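Local coordinates for putative pore-forming toxin (Bacteroides vulgatus ATCC 8482, PDB 3KOG), which is of unproven function but is probably a pore-forming toxin, a largely beta-stranded protein with a signal sequence, at residues A[97-102]-A[195-200]; A[14-19]-A[48-53]; A[117-122]-A[225-230]; A[110-115]-A[184-189]. One frame throughout, in Å; residues are numbered along the deposited sequence. Where two conformers were deposited one is given.

Contact 1 of 4, residues A[97-102]-A[195-200]; sequences NFFAQE and QIIEKS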
# COMPACT_ATOMS: atom_id res chain seq x y z
N ASN A 97 0.61 -11.69 25.05
CA ASN A 97 1.65 -12.72 25.04
C ASN A 97 2.58 -12.81 23.85
O ASN A 97 3.64 -13.44 23.97
CB ASN A 97 0.97 -14.06 25.23
CG ASN A 97 0.19 -14.11 26.52
OD1 ASN A 97 0.77 -13.96 27.60
ND2 ASN A 97 -1.12 -14.25 26.42
N PHE A 98 2.21 -12.25 22.70
CA PHE A 98 3.00 -12.41 21.47
C PHE A 98 3.13 -11.17 20.68
O PHE A 98 2.31 -10.22 20.85
CB PHE A 98 2.36 -13.45 20.53
CG PHE A 98 2.07 -14.73 21.19
CD1 PHE A 98 3.11 -15.62 21.48
CD2 PHE A 98 0.78 -15.03 21.60
CE1 PHE A 98 2.85 -16.80 22.12
CE2 PHE A 98 0.51 -16.21 22.23
CZ PHE A 98 1.55 -17.10 22.53
N PHE A 99 4.13 -11.17 19.79
CA PHE A 99 4.15 -10.19 18.71
C PHE A 99 4.46 -10.88 17.39
O PHE A 99 5.02 -11.96 17.35
CB PHE A 99 5.13 -9.03 18.98
CG PHE A 99 6.57 -9.45 19.11
CD1 PHE A 99 7.03 -10.03 20.29
CD2 PHE A 99 7.47 -9.19 18.10
CE1 PHE A 99 8.35 -10.37 20.43
CE2 PHE A 99 8.78 -9.51 18.22
CZ PHE A 99 9.24 -10.12 19.40
N ALA A 100 4.02 -10.25 16.30
CA ALA A 100 4.27 -10.79 14.99
C ALA A 100 5.46 -10.03 14.41
O ALA A 100 5.47 -8.80 14.34
CB ALA A 100 3.02 -10.67 14.13
N GLN A 101 6.49 -10.74 14.01
CA GLN A 101 7.64 -10.06 13.42
C GLN A 101 7.79 -10.45 11.98
O GLN A 101 7.94 -11.62 11.66
CB GLN A 101 8.90 -10.48 14.17
CG GLN A 101 10.21 -9.88 13.62
CD GLN A 101 11.29 -10.06 14.62
OE1 GLN A 101 11.30 -9.34 15.62
NE2 GLN A 101 12.15 -11.08 14.45
N GLU A 102 7.81 -9.45 11.11
CA GLU A 102 8.08 -9.67 9.68
C GLU A 102 9.56 -9.90 9.44
O GLU A 102 10.39 -9.04 9.72
CB GLU A 102 7.58 -8.49 8.87
CG GLU A 102 7.48 -8.76 7.35
CD GLU A 102 6.88 -7.59 6.60
OE1 GLU A 102 6.58 -6.56 7.26
OE2 GLU A 102 6.66 -7.71 5.36
N GLN A 195 7.30 -14.43 11.82
CA GLN A 195 7.31 -15.30 12.99
C GLN A 195 6.44 -14.67 14.08
O GLN A 195 6.39 -13.41 14.26
CB GLN A 195 8.71 -15.48 13.55
CG GLN A 195 9.61 -16.32 12.71
CD GLN A 195 10.88 -16.65 13.47
OE1 GLN A 195 11.50 -15.79 14.04
NE2 GLN A 195 11.23 -17.91 13.51
N ILE A 196 5.77 -15.55 14.81
CA ILE A 196 5.07 -15.16 16.01
C ILE A 196 6.02 -15.47 17.15
O ILE A 196 6.50 -16.58 17.26
CB ILE A 196 3.75 -15.89 16.15
CG1 ILE A 196 2.83 -15.45 15.00
CG2 ILE A 196 3.14 -15.59 17.55
CD1 ILE A 196 1.60 -16.26 14.83
N ILE A 197 6.30 -14.46 17.97
CA ILE A 197 7.34 -14.55 19.01
C ILE A 197 6.78 -14.17 20.39
O ILE A 197 5.98 -13.27 20.52
CB ILE A 197 8.55 -13.65 18.69
CG1 ILE A 197 9.12 -14.00 17.33
CG2 ILE A 197 9.66 -13.81 19.80
CD1 ILE A 197 10.10 -12.98 16.81
N GLU A 198 7.21 -14.90 21.41
CA GLU A 198 6.76 -14.64 22.78
C GLU A 198 7.22 -13.27 23.28
O GLU A 198 8.36 -12.89 23.07
CB GLU A 198 7.32 -15.71 23.68
CG GLU A 198 6.73 -17.09 23.40
CD GLU A 198 7.43 -18.17 24.17
OE1 GLU A 198 8.59 -17.95 24.58
OE2 GLU A 198 6.84 -19.24 24.36
N LYS A 199 6.31 -12.51 23.88
CA LYS A 199 6.70 -11.31 24.62
C LYS A 199 7.36 -11.79 25.92
O LYS A 199 6.88 -12.75 26.52
CB LYS A 199 5.50 -10.42 24.94
CG LYS A 199 4.82 -9.82 23.70
CD LYS A 199 4.05 -8.55 24.05
CE LYS A 199 3.60 -7.84 22.79
NZ LYS A 199 3.30 -6.39 22.96
N SER A 200 8.46 -11.16 26.32
CA SER A 200 9.09 -11.46 27.63
C SER A 200 9.97 -10.28 28.07
O SER A 200 10.40 -9.46 27.23
CB SER A 200 9.92 -12.76 27.57
OG SER A 200 11.11 -12.55 26.83
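Phe-99 and Ile-197 face each other across two antiparallel strands and illustrate how backbone bonds and side-chain packing together join strands 98-102 and 195-198. The polar part is a ladder of main-chain bonds. Phe-99 and Ile-197 form a hydrogen-bonded pair, with Phe-99 N to Ile-197 O and Ile-197 N to Phe-99 O both 2.9 Å. Gln-101 and Gln-195 form the next such pair, where Gln-101 N meets Gln-195 O at 2.7 Å in an almost straight bond (177°). Beyond the last strand pair, Lys-199 N still reaches Asn-97 O at 2.8 Å, though from above the carbonyl plane.

The apolar part differs on the two faces. With CG between its own backbone N and carbonyl carbon (chi1 62°), the Phe-99 ring leans across to the neighbouring strand, and Ile-197 CB sits over one ring face, 4.0 Å from the centroid, in a CH-pi contact. CD1 of Ile-197 also reaches Gln-101, 3.7 Å from NE2, an amide nitrogen that is hydrogen-bonded to Glu-103. On the reverse face Phe-98 CB touches Ile-196 CG2 at 3.8 Å, and Ile-155 of helix 150-158 packs on both side chains.

The charged end of Lys-199 leads elsewhere: the chain passes Phe-98 O, with CE 3.3 Å from it, and its NZ bonds to Thr-70 O. The chemistry thus implies a two-sided strand pair, one face joined to the helix by buried hydrocarbon, the other lined by a ring, an aliphatic branch and the Gln-101 amide in a partly exposed setting.

Contact 2 of 4, residues A[14-19]-A[48-53]; sequences PVNAKF and TYEGTP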
# COMPACT_ATOMS: atom_id res chain seq x y z
N PRO A 14 4.79 20.15 -11.21
CA PRO A 14 4.49 18.74 -11.45
C PRO A 14 3.49 18.22 -10.43
O PRO A 14 3.33 18.80 -9.34
CB PRO A 14 5.85 18.06 -11.33
CG PRO A 14 6.62 18.94 -10.34
CD PRO A 14 6.15 20.34 -10.62
N VAL A 15 2.77 17.17 -10.81
CA VAL A 15 1.85 16.55 -9.93
C VAL A 15 2.67 15.64 -9.01
O VAL A 15 3.40 14.78 -9.47
CB VAL A 15 0.82 15.70 -10.68
CG1 VAL A 15 -0.16 15.09 -9.66
CG2 VAL A 15 0.09 16.53 -11.75
N ASN A 16 2.55 15.88 -7.73
CA ASN A 16 3.25 15.07 -6.73
C ASN A 16 2.76 13.62 -6.71
O ASN A 16 1.54 13.37 -6.81
CB ASN A 16 3.05 15.70 -5.39
CG ASN A 16 3.61 17.11 -5.32
OD1 ASN A 16 4.54 17.47 -6.05
ND2 ASN A 16 3.05 17.92 -4.42
N ALA A 17 3.68 12.68 -6.52
CA ALA A 17 3.32 11.30 -6.22
C ALA A 17 2.63 11.28 -4.87
O ALA A 17 2.83 12.16 -4.03
CB ALA A 17 4.58 10.39 -6.15
N LYS A 18 1.83 10.26 -4.64
CA LYS A 18 1.10 10.14 -3.36
C LYS A 18 0.95 8.72 -2.99
O LYS A 18 0.68 7.87 -3.83
CB LYS A 18 -0.22 10.85 -3.41
CG LYS A 18 -1.01 10.77 -2.08
CD LYS A 18 -2.38 11.46 -2.19
CE LYS A 18 -2.30 12.97 -2.18
NZ LYS A 18 -3.77 13.41 -2.17
N PHE A 19 1.10 8.44 -1.69
CA PHE A 19 0.99 7.10 -1.18
C PHE A 19 0.30 7.15 0.18
O PHE A 19 0.65 8.00 1.00
CB PHE A 19 2.34 6.43 -1.07
CG PHE A 19 2.24 4.93 -0.90
CD1 PHE A 19 2.12 4.11 -2.02
CD2 PHE A 19 2.28 4.37 0.33
CE1 PHE A 19 2.02 2.77 -1.89
CE2 PHE A 19 2.17 3.00 0.50
CZ PHE A 19 2.04 2.19 -0.66
N THR A 48 -0.65 9.82 4.93
CA THR A 48 -0.65 10.26 3.54
C THR A 48 0.70 10.96 3.22
O THR A 48 1.15 11.91 3.92
CB THR A 48 -1.81 11.27 3.27
OG1 THR A 48 -2.99 10.57 3.52
CG2 THR A 48 -1.77 11.75 1.79
N TYR A 49 1.39 10.42 2.22
CA TYR A 49 2.77 10.80 1.88
C TYR A 49 2.80 11.31 0.47
O TYR A 49 2.28 10.67 -0.45
CB TYR A 49 3.72 9.62 2.09
CG TYR A 49 3.67 9.21 3.50
CD1 TYR A 49 2.69 8.34 3.91
CD2 TYR A 49 4.55 9.73 4.46
CE1 TYR A 49 2.55 7.96 5.26
CE2 TYR A 49 4.41 9.40 5.81
CZ TYR A 49 3.41 8.51 6.21
OH TYR A 49 3.20 8.17 7.51
N GLU A 50 3.43 12.47 0.28
CA GLU A 50 3.32 13.22 -0.98
C GLU A 50 4.75 13.59 -1.43
O GLU A 50 5.55 14.11 -0.64
CB GLU A 50 2.44 14.46 -0.78
CG GLU A 50 2.19 15.30 -2.06
CD GLU A 50 1.17 16.42 -1.85
OE1 GLU A 50 0.64 16.57 -0.70
OE2 GLU A 50 0.89 17.14 -2.84
N GLY A 51 5.07 13.31 -2.69
CA GLY A 51 6.38 13.58 -3.23
C GLY A 51 6.59 15.06 -3.50
O GLY A 51 5.68 15.90 -3.26
N THR A 52 7.75 15.36 -4.04
CA THR A 52 8.16 16.75 -4.31
C THR A 52 8.79 17.02 -5.67
O THR A 52 9.68 17.86 -5.77
CB THR A 52 9.11 17.21 -3.21
OG1 THR A 52 10.25 16.37 -3.22
CG2 THR A 52 8.41 17.19 -1.81
N PRO A 53 8.29 16.38 -6.75
CA PRO A 53 7.08 15.57 -6.92
C PRO A 53 7.34 14.07 -6.70
O PRO A 53 6.40 13.31 -6.57
CB PRO A 53 6.75 15.82 -8.38
CG PRO A 53 8.04 16.00 -9.03
CD PRO A 53 8.89 16.72 -8.06
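Asn-16 meets the segment 48-53 through both ends of its amide. In one of two conformers of Glu-50, Asn-16 ND2 donates to Glu-50 OE2 over 2.8 Å in a nearly straight bond (174°); the acceptor lies in the amide plane, whereas the carboxylate is met from above its own plane. That conformer has CG anti to its backbone N (chi1 -177°) and an extended chain, which also lays Glu-50 CG against Asn-16 CB at 3.5 Å. At the other end of the amide, Asn-16 OD1 rests 3.3 Å from Pro-53 CA.

Next to this polar meeting the two prolines touch, Pro-14 CG to Pro-53 CG at 3.5 Å, their rings crossing at about a right angle. Pro-53 follows a cis peptide bond, and its carbonyl O accepts from Ala-17 N at 2.8 Å.

The backbone holds this first shell in place. The hydrogen-bonded pair Phe-19 and Tyr-49 joins strand 18-27 to strand 48-50, with Tyr-49 N 2.8 Å from Phe-19 O. Farther out, the Tyr-49 hydroxyl is bonded to Lys-44 O, while Ile-77 of strand 69-77 touches both Phe-19 and Tyr-49.

Within this DUF3869 family region, of the transthyretin clan, the contact grades from an aromatic, buried strand end to an irregular proline-rich one, where Gly-51 N to Ala-17 O and Ala-17 N to Pro-53 O, the latter after a cis peptide, carry the pairing on past regular strand geometry.

Contact 3 of 4, residues A[117-122]-A[225-230]; sequences FKNNTS and EQIPGH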
# COMPACT_ATOMS: atom_id res chain seq x y z
N PHE A 117 -4.07 5.21 -25.80
CA PHE A 117 -3.49 6.58 -25.70
C PHE A 117 -4.42 7.65 -26.23
O PHE A 117 -4.97 7.51 -27.32
CB PHE A 117 -2.22 6.70 -26.56
CG PHE A 117 -1.15 5.68 -26.28
CD1 PHE A 117 -0.28 5.83 -25.21
CD2 PHE A 117 -0.97 4.59 -27.12
CE1 PHE A 117 0.73 4.89 -24.95
CE2 PHE A 117 0.04 3.64 -26.87
CZ PHE A 117 0.89 3.80 -25.79
N LYS A 118 -4.56 8.72 -25.47
CA LYS A 118 -5.21 9.94 -25.92
C LYS A 118 -4.08 10.87 -26.28
O LYS A 118 -3.24 11.19 -25.42
CB LYS A 118 -6.03 10.60 -24.81
CG LYS A 118 -7.53 10.37 -24.88
CD LYS A 118 -8.18 10.68 -23.51
N ASN A 119 -4.02 11.30 -27.54
CA ASN A 119 -3.06 12.31 -27.89
C ASN A 119 -3.67 13.66 -27.60
O ASN A 119 -4.79 13.92 -28.05
CB ASN A 119 -2.66 12.24 -29.36
CG ASN A 119 -1.65 11.15 -29.66
OD1 ASN A 119 -0.92 10.67 -28.80
ND2 ASN A 119 -1.59 10.77 -30.92
N ASN A 120 -2.94 14.52 -26.91
CA ASN A 120 -3.29 15.92 -26.78
C ASN A 120 -2.28 16.78 -27.52
O ASN A 120 -1.27 17.21 -26.95
CB ASN A 120 -3.34 16.30 -25.31
CG ASN A 120 -3.77 17.71 -25.09
OD1 ASN A 120 -4.27 18.38 -26.01
ND2 ASN A 120 -3.61 18.18 -23.85
N THR A 121 -2.56 17.03 -28.80
CA THR A 121 -1.69 17.87 -29.62
C THR A 121 -1.86 19.38 -29.36
O THR A 121 -1.13 20.19 -29.93
CB THR A 121 -1.93 17.57 -31.12
OG1 THR A 121 -3.32 17.70 -31.39
CG2 THR A 121 -1.50 16.15 -31.47
N SER A 122 -2.79 19.76 -28.48
CA SER A 122 -3.05 21.16 -28.19
C SER A 122 -2.05 21.76 -27.21
O SER A 122 -1.25 21.06 -26.56
CB SER A 122 -4.47 21.35 -27.62
OG SER A 122 -4.47 21.30 -26.20
N GLU A 225 3.62 11.30 -22.32
CA GLU A 225 4.79 10.94 -23.12
C GLU A 225 4.88 11.73 -24.41
O GLU A 225 3.91 12.33 -24.86
CB GLU A 225 4.68 9.48 -23.50
CG GLU A 225 4.74 8.60 -22.29
CD GLU A 225 4.53 7.15 -22.65
OE1 GLU A 225 4.00 6.88 -23.77
OE2 GLU A 225 4.92 6.31 -21.79
N GLN A 226 6.06 11.66 -25.04
CA GLN A 226 6.26 12.31 -26.32
C GLN A 226 5.33 11.71 -27.36
O GLN A 226 5.26 10.49 -27.50
CB GLN A 226 7.71 12.16 -26.78
CG GLN A 226 8.02 12.83 -28.10
CD GLN A 226 7.93 14.35 -28.05
OE1 GLN A 226 8.44 14.98 -27.10
NE2 GLN A 226 7.34 14.93 -29.08
N ILE A 227 4.65 12.59 -28.10
CA ILE A 227 3.91 12.21 -29.32
C ILE A 227 4.92 12.10 -30.46
O ILE A 227 5.49 13.13 -30.91
CB ILE A 227 2.84 13.22 -29.71
CG1 ILE A 227 1.79 13.38 -28.61
CG2 ILE A 227 2.17 12.79 -31.03
CD1 ILE A 227 0.78 14.44 -28.93
N PRO A 228 5.16 10.88 -30.95
CA PRO A 228 6.28 10.74 -31.90
C PRO A 228 6.03 11.57 -33.14
O PRO A 228 4.95 11.51 -33.71
CB PRO A 228 6.33 9.23 -32.17
CG PRO A 228 5.67 8.62 -30.94
CD PRO A 228 4.55 9.57 -30.66
N GLY A 229 7.00 12.41 -33.48
CA GLY A 229 6.90 13.31 -34.62
C GLY A 229 6.40 14.71 -34.32
O GLY A 229 6.62 15.60 -35.12
N HIS A 230 5.72 14.91 -33.18
CA HIS A 230 5.22 16.23 -32.71
C HIS A 230 6.40 17.12 -32.30
O HIS A 230 7.43 16.62 -31.84
CB HIS A 230 4.27 16.02 -31.51
CG HIS A 230 3.39 17.20 -31.17
ND1 HIS A 230 2.48 17.72 -32.06
CD2 HIS A 230 3.24 17.89 -30.02
CE1 HIS A 230 1.82 18.72 -31.48
NE2 HIS A 230 2.25 18.83 -30.24
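Phe-117 opens the contact lightly: its CE1 comes 4.0 Å from Glu-225 OE1, the ring and carboxylate planes being 37° apart. The same ring has a cation-pi partner in Arg-180. Strand 179-198, whose backbone bonds to both Asn-120 and Glu-225, runs between the two segments.

At Asn-119 the side chain bends toward the turn, with OD1 3.8 Å from Ile-227 CG1. Asn-120 adds its carbonyl O, 4.0 Å from Ile-227 CD1, but turns its own side chain away. There Asn-120 OD1 takes two bonds, from Ser-122 N in an Asx turn and from Ser-122 OG at 2.9 Å, while its ND2 is bonded to Leu-176 O and Tyr-124 O.

Thr-121 makes the fullest approach. Its CG2 lies 3.8 Å from Ile-227 CD1, the two side chains crossing at about a right angle. Ile-227 reaches it because CG1 stands anti to the carbonyl carbon (chi1 -60°) and the chain stays extended to CD1. Thr-121 O is 3.6 Å from His-230 CE1, and the imidazole is held from beyond by a hydrogen bond between its NE2 and His-178 ND1.

No hydrogen bond joins the segments; the turn has its own, His-230 N to Ile-227 O at 2.9 Å, and Gln-226 NE2 reaches that oxygen from the opposite face of its plane. The result is a type II beta turn, Ile-227 to His-230, following strand 207-225 and packed by van der Waals contact against an Asx turn at the end of strand 98-120.

Contact 4 of 4, residues A[110-115]-A[184-189]; sequences ETTKHS and FVDYMK
His-114 lays its imidazole across toward Phe-184 with CG anti to the backbone N (chi1 -175°), and Phe-184 holds its CG anti to the carbonyl carbon (chi1 -68°); together these torsions bring the two rings over one another. They form an offset stack, centroids 3.8 Å apart and planes only 7° from parallel, with His-114 CD2 lying over the centre of the phenyl face. A hydrogen bond between His-114 NE2 and Ser-182 OG would limit the rotation of the imidazole.

Along the same face Thr-112 touches two partners. Its CG2 lies at the edge of the Phe-184 ring, 3.6 Å from CD2, and its hydroxyl OG1 donates to Asp-186 OD2 at 2.9 Å from above the carboxylate plane. A methylpentanediol, probably from the crystallisation liquor, is bound about 3 Å from the Asp-186 side chain.

The opposite face carries Lys-113, Val-185, Thr-111 and Tyr-187. Thr-111 CB lies 4.1 Å from Tyr-187 CD2, and the phenol's OH is bonded to Thr-133 O.

Regular antiparallel bonds tie Lys-113 to Val-185, with Lys-113 N 2.8 Å from Val-185 O. At the start of the segment the ladder changes: Tyr-187 O accepts from Glu-110 N at 2.8 Å and, weakly, from Thr-111 N at 3.4 Å. Glu-110 also forms a salt bridge with Lys-135. Two successive residues facing Tyr-187 are the signature of a classic beta bulge, set here in the long antiparallel pairing of strands 98-120 and 179-198.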
# COMPACT_ATOMS: atom_id res chain seq x y z
N GLU A 110 2.51 -8.27 -10.24
CA GLU A 110 1.76 -9.44 -10.70
C GLU A 110 1.09 -9.22 -12.06
O GLU A 110 1.06 -10.12 -12.88
CB GLU A 110 0.69 -9.77 -9.68
CG GLU A 110 -0.17 -10.92 -10.04
CD GLU A 110 -1.15 -11.22 -8.94
OE1 GLU A 110 -1.94 -10.31 -8.56
OE2 GLU A 110 -1.14 -12.37 -8.49
N THR A 111 0.49 -8.05 -12.24
CA THR A 111 -0.22 -7.70 -13.46
C THR A 111 0.00 -6.24 -13.76
O THR A 111 0.07 -5.43 -12.83
CB THR A 111 -1.73 -8.01 -13.34
OG1 THR A 111 -1.87 -9.40 -13.05
CG2 THR A 111 -2.47 -7.71 -14.65
N THR A 112 0.20 -5.90 -15.04
CA THR A 112 0.27 -4.52 -15.48
C THR A 112 -0.90 -4.37 -16.45
O THR A 112 -1.13 -5.26 -17.28
CB THR A 112 1.61 -4.25 -16.17
OG1 THR A 112 2.67 -4.47 -15.24
CG2 THR A 112 1.73 -2.81 -16.66
N LYS A 113 -1.71 -3.32 -16.25
CA LYS A 113 -2.82 -2.97 -17.17
C LYS A 113 -2.49 -1.60 -17.75
O LYS A 113 -1.95 -0.73 -17.03
CB LYS A 113 -4.15 -2.86 -16.43
CG LYS A 113 -4.54 -4.09 -15.63
CD LYS A 113 -6.07 -4.14 -15.32
CE LYS A 113 -6.67 -2.76 -15.10
NZ LYS A 113 -7.84 -2.78 -14.17
N HIS A 114 -2.81 -1.40 -19.02
CA HIS A 114 -2.46 -0.19 -19.69
C HIS A 114 -3.61 0.21 -20.61
O HIS A 114 -4.05 -0.59 -21.42
CB HIS A 114 -1.20 -0.41 -20.51
CG HIS A 114 -0.68 0.83 -21.17
ND1 HIS A 114 -0.05 0.83 -22.39
CD2 HIS A 114 -0.71 2.12 -20.76
CE1 HIS A 114 0.32 2.06 -22.69
NE2 HIS A 114 -0.08 2.87 -21.71
N SER A 115 -4.08 1.44 -20.47
CA SER A 115 -5.07 1.96 -21.38
C SER A 115 -4.47 2.24 -22.79
O SER A 115 -3.23 2.20 -22.99
CB SER A 115 -5.62 3.26 -20.82
OG SER A 115 -4.63 4.27 -20.86
N PHE A 184 -1.29 3.46 -16.64
CA PHE A 184 -0.98 2.12 -16.15
C PHE A 184 -1.58 1.87 -14.77
O PHE A 184 -1.66 2.77 -13.94
CB PHE A 184 0.54 1.87 -16.06
CG PHE A 184 1.23 1.79 -17.38
CD1 PHE A 184 1.66 2.95 -18.03
CD2 PHE A 184 1.54 0.57 -17.92
CE1 PHE A 184 2.36 2.86 -19.27
CE2 PHE A 184 2.19 0.48 -19.14
CZ PHE A 184 2.60 1.64 -19.80
N VAL A 185 -2.03 0.65 -14.55
CA VAL A 185 -2.41 0.15 -13.24
C VAL A 185 -1.59 -1.10 -12.98
O VAL A 185 -1.65 -2.06 -13.76
CB VAL A 185 -3.91 -0.15 -13.16
CG1 VAL A 185 -4.27 -0.72 -11.78
CG2 VAL A 185 -4.72 1.13 -13.48
N ASP A 186 -0.81 -1.11 -11.89
CA ASP A 186 -0.03 -2.25 -11.54
C ASP A 186 -0.57 -2.87 -10.27
O ASP A 186 -0.70 -2.18 -9.29
CB ASP A 186 1.42 -1.87 -11.34
CG ASP A 186 2.12 -1.52 -12.66
OD1 ASP A 186 1.98 -0.38 -13.10
OD2 ASP A 186 2.80 -2.37 -13.25
N TYR A 187 -0.81 -4.17 -10.30
CA TYR A 187 -1.11 -4.96 -9.14
C TYR A 187 0.16 -5.57 -8.64
O TYR A 187 0.83 -6.28 -9.35
CB TYR A 187 -2.11 -6.07 -9.47
CG TYR A 187 -3.47 -5.64 -9.94
CD1 TYR A 187 -3.96 -4.38 -9.70
CD2 TYR A 187 -4.31 -6.55 -10.58
CE1 TYR A 187 -5.20 -4.01 -10.10
CE2 TYR A 187 -5.56 -6.19 -10.98
CZ TYR A 187 -5.99 -4.89 -10.75
OH TYR A 187 -7.25 -4.48 -11.13
N MSE A 188 0.49 -5.27 -7.40
CA MSE A 188 1.69 -5.68 -6.71
C MSE A 188 1.31 -6.87 -5.78
O MSE A 188 0.26 -6.83 -5.10
CB MSE A 188 2.19 -4.51 -5.84
CG MSE A 188 2.35 -3.14 -6.55
SE MSE A 188 3.53 -3.30 -8.06
CE MSE A 188 5.07 -4.06 -7.19
N LYS A 189 2.12 -7.92 -5.82
CA LYS A 189 1.99 -9.09 -4.95
C LYS A 189 3.23 -9.12 -4.07
O LYS A 189 4.34 -9.18 -4.57
CB LYS A 189 1.92 -10.38 -5.75
CG LYS A 189 1.80 -11.63 -4.83
CD LYS A 189 1.59 -12.90 -5.60
CE LYS A 189 2.88 -13.56 -5.95
NZ LYS A 189 2.63 -15.01 -6.30

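How the contacts relate
Contacts 1, 4 and 3 follow one long strand, 98-120, from its start through its later part to its end, and contacts 1 and 4 both pair it with strand 179-198. The centres of contacts 1 and 4 are about 34 Å apart, and contact 4 is nested within the chain loop closed by contact 1. Contact 3 lies about 54 Å from contact 1 between centres, on the opposite side of the chain's centre, and crosses both in sequence order; its segment 117-122 closely follows 110-115 of contact 4. Contact 2 closes earlier in the chain, about 20 Å from contact 4 between centres, and reaches the same mixed sheet through strand 18-27. The sheet thus links distant ends of an elongated molecule.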